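Local structure of peptidyl-prolyl cis-trans isomerase ([Pseudomonas syringae] pv. tomato str. DC3000, 5XB0) at residues 27-30 and 31-35; 78-82 and 83-87; 110-113 and 114-118. The protein probably catalyses the cis-trans isomerisation of peptide bonds preceding proline, an activity housed in the FKBP-type domain that this fragment of the longer protein contains. All coordinates share one frame; numbering follows the deposited sequence.

Interaction 1 (27-30 and 31-35); sequences KELA and DGILM
D31 and G32 are the corner residues of a type I' turn from A30 to I33, both with positive phi, which at G32 (81°) suits glycine. Within this bend the G32 amide donates to water 1, with N 3.0 Å from the water oxygen. The same water donates to L29 O and to E28 OE1, the latter at 2.7 Å. E28 reaches it because CG lies anti to the backbone N (chi1 -177°) and the chain runs on extended, while its OE2 forms a salt bridge with K21. I33 uses both ends of its backbone: its N makes a weak bond to A30 O at 3.4 Å, and its O accepts from L29 N at 2.8 Å, a bond bent to 144° at the hydrogen. This is the closed end of a beta hairpin, strand 27-28 against strand 34-37, illustrating how a few backbone bonds can define a short two-stranded unit. L34 then faces E28 as an antiparallel non-hydrogen-bonded pair. Its CD2 lies 4.1 Å from E28 CG, on a side also lined by M17 of helix 6-21. M35 and K27 form the hydrogen-bonded pair, K27 N to M35 O and M35 N to K27 O each 2.8 Å. L29 CD1 rests 3.8 Å from M35 CB. Bends at chi2 and chi3 fold the thioether back so that M35 CE lies 4.2 Å from K27 CG.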
# COMPACT_ATOMS: atom_id res chain seq x y z
N LYS A 27 -6.09 -10.60 4.52
CA LYS A 27 -6.75 -9.96 5.65
C LYS A 27 -7.15 -8.55 5.25
O LYS A 27 -6.37 -7.81 4.65
CB LYS A 27 -5.84 -9.92 6.87
CG LYS A 27 -5.21 -11.25 7.24
CD LYS A 27 -6.25 -12.34 7.30
CE LYS A 27 -5.61 -13.69 7.60
NZ LYS A 27 -4.94 -13.67 8.93
N GLU A 28 -8.38 -8.16 5.59
CA GLU A 28 -8.82 -6.80 5.33
C GLU A 28 -8.57 -5.94 6.55
O GLU A 28 -9.25 -6.08 7.57
CB GLU A 28 -10.31 -6.75 4.94
CG GLU A 28 -10.76 -5.34 4.60
CD GLU A 28 -12.25 -5.24 4.28
OE1 GLU A 28 -12.73 -4.11 4.04
OE2 GLU A 28 -12.94 -6.29 4.28
N LEU A 29 -7.58 -5.06 6.43
CA LEU A 29 -7.25 -4.11 7.49
C LEU A 29 -8.20 -2.93 7.45
O LEU A 29 -9.19 -2.94 6.70
CB LEU A 29 -5.79 -3.66 7.36
CG LEU A 29 -4.74 -4.77 7.16
CD1 LEU A 29 -3.37 -4.15 6.94
CD2 LEU A 29 -4.71 -5.71 8.37
N ALA A 30 -7.94 -1.91 8.27
CA ALA A 30 -8.79 -0.72 8.26
C ALA A 30 -8.83 -0.07 6.89
O ALA A 30 -7.86 -0.16 6.12
CB ALA A 30 -8.30 0.28 9.30
N ASP A 31 -9.96 0.56 6.58
CA ASP A 31 -10.09 1.41 5.40
C ASP A 31 -9.85 0.68 4.08
O ASP A 31 -9.41 1.27 3.10
CB ASP A 31 -9.14 2.61 5.51
CG ASP A 31 -9.47 3.50 6.70
OD1 ASP A 31 -10.68 3.67 7.00
OD2 ASP A 31 -8.54 4.03 7.34
N GLY A 32 -10.14 -0.62 4.06
CA GLY A 32 -10.12 -1.38 2.82
C GLY A 32 -8.76 -1.86 2.33
O GLY A 32 -8.68 -2.45 1.26
N ILE A 33 -7.71 -1.62 3.10
CA ILE A 33 -6.38 -2.12 2.73
C ILE A 33 -6.36 -3.64 2.89
O ILE A 33 -6.84 -4.17 3.90
CB ILE A 33 -5.25 -1.48 3.57
CG1 ILE A 33 -4.98 -0.04 3.11
CG2 ILE A 33 -3.94 -2.25 3.39
CD1 ILE A 33 -6.02 0.96 3.51
N LEU A 34 -5.81 -4.34 1.89
CA LEU A 34 -5.76 -5.80 1.90
C LEU A 34 -4.34 -6.29 2.08
O LEU A 34 -3.45 -5.91 1.32
CB LEU A 34 -6.33 -6.36 0.60
CG LEU A 34 -7.70 -5.82 0.19
CD1 LEU A 34 -8.05 -6.24 -1.24
CD2 LEU A 34 -8.77 -6.29 1.16
N MET A 35 -4.14 -7.15 3.06
CA MET A 35 -2.80 -7.60 3.41
C MET A 35 -2.66 -9.10 3.20
O MET A 35 -3.54 -9.90 3.58
CB MET A 35 -2.48 -7.24 4.86
CG MET A 35 -1.07 -7.61 5.32
SD MET A 35 -0.90 -9.30 5.94
CE MET A 35 -1.64 -9.13 7.56
O HOH W 1 -11.95 -2.19 5.83

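Interaction 2 (78-82 and 83-87); sequences DSVIS and GWTSA
V80 and I81 pack against W84 at the start of helix 82-87, the short helix of the FKBP fold whose tryptophan, in relatives, floors the substrate pocket. The side chains of V80 and W84 cross at about a right angle, V80 CG2 resting 3.6 Å from W84 CB. V80 CG2 also comes alongside T85 OG1. That hydroxyl is hydrogen-bonded to L77 O and receives a bond from water 2, 2.7 Å from OG1, which makes a weak second bond to V80 O. I81 follows at the N-cap position. Its CG1 lies between the backbone N and the carbonyl carbon (chi1 52°), and the extended chain beyond carries CD1 along the pyrrole side of the indole, 3.8 Å from W84 CD1, in an oblique approach. Y56 and F124 each meet the indole edge-to-face. I81 N is hydrogen-bonded to a tartaric acid molecule, probably from the crystallisation liquor, consistent with a pocket at this site. I81 O takes the first helical bond, from T85 N at 3.3 Å, and a weak, bent one from W84 N at 3.0 Å. S82 turns its OG to Q105, tying the helix start to a neighbouring loop, while its backbone O takes the next helical bond in the series. There S86 N donates to S82 O over 3.1 Å.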
# COMPACT_ATOMS: atom_id res chain seq x y z
N ASP A 78 3.08 9.59 9.67
CA ASP A 78 2.10 10.67 9.55
C ASP A 78 2.28 11.47 8.26
O ASP A 78 1.56 12.46 8.03
CB ASP A 78 2.15 11.61 10.78
CG ASP A 78 3.47 12.37 10.95
OD1 ASP A 78 4.32 12.41 10.02
OD2 ASP A 78 3.66 12.94 12.04
N SER A 79 3.21 11.06 7.42
CA SER A 79 3.56 11.87 6.26
C SER A 79 3.59 11.08 4.96
O SER A 79 4.09 11.58 3.94
CB SER A 79 4.92 12.53 6.48
OG SER A 79 4.85 13.45 7.55
N VAL A 80 3.05 9.87 4.98
CA VAL A 80 2.97 9.02 3.80
C VAL A 80 1.50 8.84 3.41
O VAL A 80 0.60 9.36 4.09
CB VAL A 80 3.62 7.64 4.03
CG1 VAL A 80 5.13 7.79 4.21
CG2 VAL A 80 3.00 6.95 5.24
N ILE A 81 1.24 8.11 2.33
CA ILE A 81 -0.15 7.88 1.93
C ILE A 81 -0.89 7.20 3.08
O ILE A 81 -0.30 6.43 3.84
CB ILE A 81 -0.29 7.03 0.64
CG1 ILE A 81 0.51 5.73 0.74
CG2 ILE A 81 0.16 7.83 -0.59
CD1 ILE A 81 0.20 4.75 -0.36
N SER A 82 -2.16 7.53 3.23
CA SER A 82 -2.87 7.13 4.43
C SER A 82 -3.00 5.61 4.56
O SER A 82 -3.09 5.11 5.67
CB SER A 82 -4.25 7.80 4.49
OG SER A 82 -4.99 7.58 3.32
N GLY A 83 -2.96 4.89 3.45
CA GLY A 83 -3.00 3.44 3.50
C GLY A 83 -1.79 2.85 4.21
O GLY A 83 -1.89 1.83 4.89
N TRP A 84 -0.62 3.48 4.06
CA TRP A 84 0.55 3.05 4.84
C TRP A 84 0.37 3.39 6.32
O TRP A 84 0.69 2.59 7.20
CB TRP A 84 1.83 3.72 4.32
CG TRP A 84 2.49 3.05 3.14
CD1 TRP A 84 1.88 2.42 2.10
CD2 TRP A 84 3.90 2.97 2.89
NE1 TRP A 84 2.82 1.95 1.21
CE2 TRP A 84 4.07 2.28 1.68
CE3 TRP A 84 5.03 3.42 3.58
CZ2 TRP A 84 5.33 2.02 1.14
CZ3 TRP A 84 6.29 3.16 3.04
CH2 TRP A 84 6.42 2.47 1.83
N THR A 85 -0.11 4.60 6.58
CA THR A 85 -0.29 5.05 7.96
C THR A 85 -1.09 4.06 8.79
O THR A 85 -0.71 3.70 9.90
CB THR A 85 -1.00 6.41 8.00
OG1 THR A 85 -0.26 7.35 7.21
CG2 THR A 85 -1.07 6.91 9.44
N SER A 86 -2.23 3.62 8.26
CA SER A 86 -3.07 2.71 9.01
C SER A 86 -2.53 1.29 8.96
O SER A 86 -2.48 0.62 9.99
CB SER A 86 -4.51 2.75 8.48
OG SER A 86 -4.54 2.48 7.09
N ALA A 87 -2.16 0.82 7.78
CA ALA A 87 -1.83 -0.60 7.66
C ALA A 87 -0.56 -0.94 8.44
O ALA A 87 -0.50 -1.97 9.11
CB ALA A 87 -1.67 -0.99 6.20
O HOH W 2 -1.55 9.73 6.74

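Interaction 3 (110-113 and 114-118); sequences EGAG and DLIDP
Positive phi angles at G111 (67°) and G113 (46°) bend the backbone so that A112 faces L115 and I116, and G111 CA comes to lie 3.4 Å from I116 O as a CA-H...O contact. A112 then does most of the polar work. Its N donates to I116 O at 2.8 Å. Its O accepts two amides from the same face of the carbonyl plane: L115 N at 2.9 Å, tilted modestly from that plane, and I116 N at 3.2 Å, well above it at 46°. With the latter partner the pair is closed in both directions, the two hydrogen bonds of a single antiparallel bridge. Beside it A112 CB meets I116 CB at 4.0 Å, and the isoleucine side chain also packs on Y107. G113 and D114 take the two corner positions of a type II' beta turn, with glycine at the first corner. Water 3 lies 2.8 Å from both G113 O and D117 OD1. D117 O is in turn bonded to T120 OG1. Two residues, L115 and I116, opposite one, A112, make a classic beta bulge, here in the long loop between strands 96-101 and 122-132 of the FKBP fold.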
# COMPACT_ATOMS: atom_id res chain seq x y z
N GLU A 110 -7.09 12.43 -7.82
CA GLU A 110 -6.08 13.31 -8.39
C GLU A 110 -4.97 12.52 -9.07
O GLU A 110 -4.41 12.96 -10.08
CB GLU A 110 -5.49 14.23 -7.32
CG GLU A 110 -4.35 15.09 -7.84
CD GLU A 110 -4.09 16.32 -6.99
OE1 GLU A 110 -4.43 16.32 -5.79
OE2 GLU A 110 -3.53 17.30 -7.53
N GLY A 111 -4.65 11.35 -8.53
CA GLY A 111 -3.55 10.57 -9.06
C GLY A 111 -2.23 11.29 -8.82
O GLY A 111 -2.14 12.12 -7.91
N ALA A 112 -1.22 10.98 -9.61
CA ALA A 112 0.05 11.69 -9.55
C ALA A 112 0.47 12.07 -10.96
O ALA A 112 1.27 11.38 -11.59
CB ALA A 112 1.11 10.85 -8.86
N GLY A 113 -0.09 13.17 -11.45
CA GLY A 113 0.11 13.61 -12.83
C GLY A 113 -0.06 12.45 -13.79
O GLY A 113 -0.99 11.65 -13.65
N ASP A 114 0.85 12.34 -14.75
CA ASP A 114 0.79 11.28 -15.74
C ASP A 114 1.44 9.98 -15.26
O ASP A 114 1.42 8.98 -15.98
CB ASP A 114 1.46 11.74 -17.04
CG ASP A 114 0.73 12.90 -17.69
OD1 ASP A 114 -0.45 13.15 -17.35
OD2 ASP A 114 1.34 13.57 -18.55
N LEU A 115 2.00 9.98 -14.05
CA LEU A 115 2.71 8.82 -13.51
C LEU A 115 1.77 7.79 -12.86
O LEU A 115 1.99 6.58 -12.97
CB LEU A 115 3.77 9.27 -12.50
CG LEU A 115 4.82 10.21 -13.11
CD1 LEU A 115 5.81 10.67 -12.07
CD2 LEU A 115 5.53 9.53 -14.27
N ILE A 116 0.73 8.27 -12.18
CA ILE A 116 -0.30 7.40 -11.63
C ILE A 116 -1.65 7.99 -11.97
O ILE A 116 -1.92 9.14 -11.65
CB ILE A 116 -0.17 7.23 -10.10
CG1 ILE A 116 1.19 6.62 -9.73
CG2 ILE A 116 -1.29 6.34 -9.55
CD1 ILE A 116 1.42 6.49 -8.23
N ASP A 117 -2.49 7.23 -12.68
CA ASP A 117 -3.78 7.73 -13.12
C ASP A 117 -4.73 7.91 -11.95
O ASP A 117 -4.55 7.29 -10.89
CB ASP A 117 -4.41 6.78 -14.15
CG ASP A 117 -3.66 6.75 -15.47
OD1 ASP A 117 -2.92 7.71 -15.75
OD2 ASP A 117 -3.83 5.76 -16.21
N PRO A 118 -5.75 8.75 -12.11
CA PRO A 118 -6.86 8.78 -11.16
C PRO A 118 -7.41 7.38 -10.88
O PRO A 118 -7.43 6.55 -11.79
CB PRO A 118 -7.90 9.66 -11.87
CG PRO A 118 -7.06 10.59 -12.70
CD PRO A 118 -5.92 9.74 -13.19
O HOH W 3 -2.83 10.53 -15.51

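The three contacts follow one another along the chain, each closing before the next opens. Interactions 1 and 2 have centres about 12 Å apart and touch: A87 CB at the end of helix 82-87 packs on L29 CD1 (3.7 Å) and on I33 CG2, so the hairpin and the helix share one patch of core against strand 96-101. Interaction 3 stands apart, with centres about 18 Å from interaction 2 and 23 Å from interaction 1, in the loop between strands 96-101 and 122-132. Y107 of that same loop touches both I81 and I116, linking the helix start with the bulged turn. Together they are consistent with the FKBP fold, in which a curved antiparallel sheet wraps round a short helix.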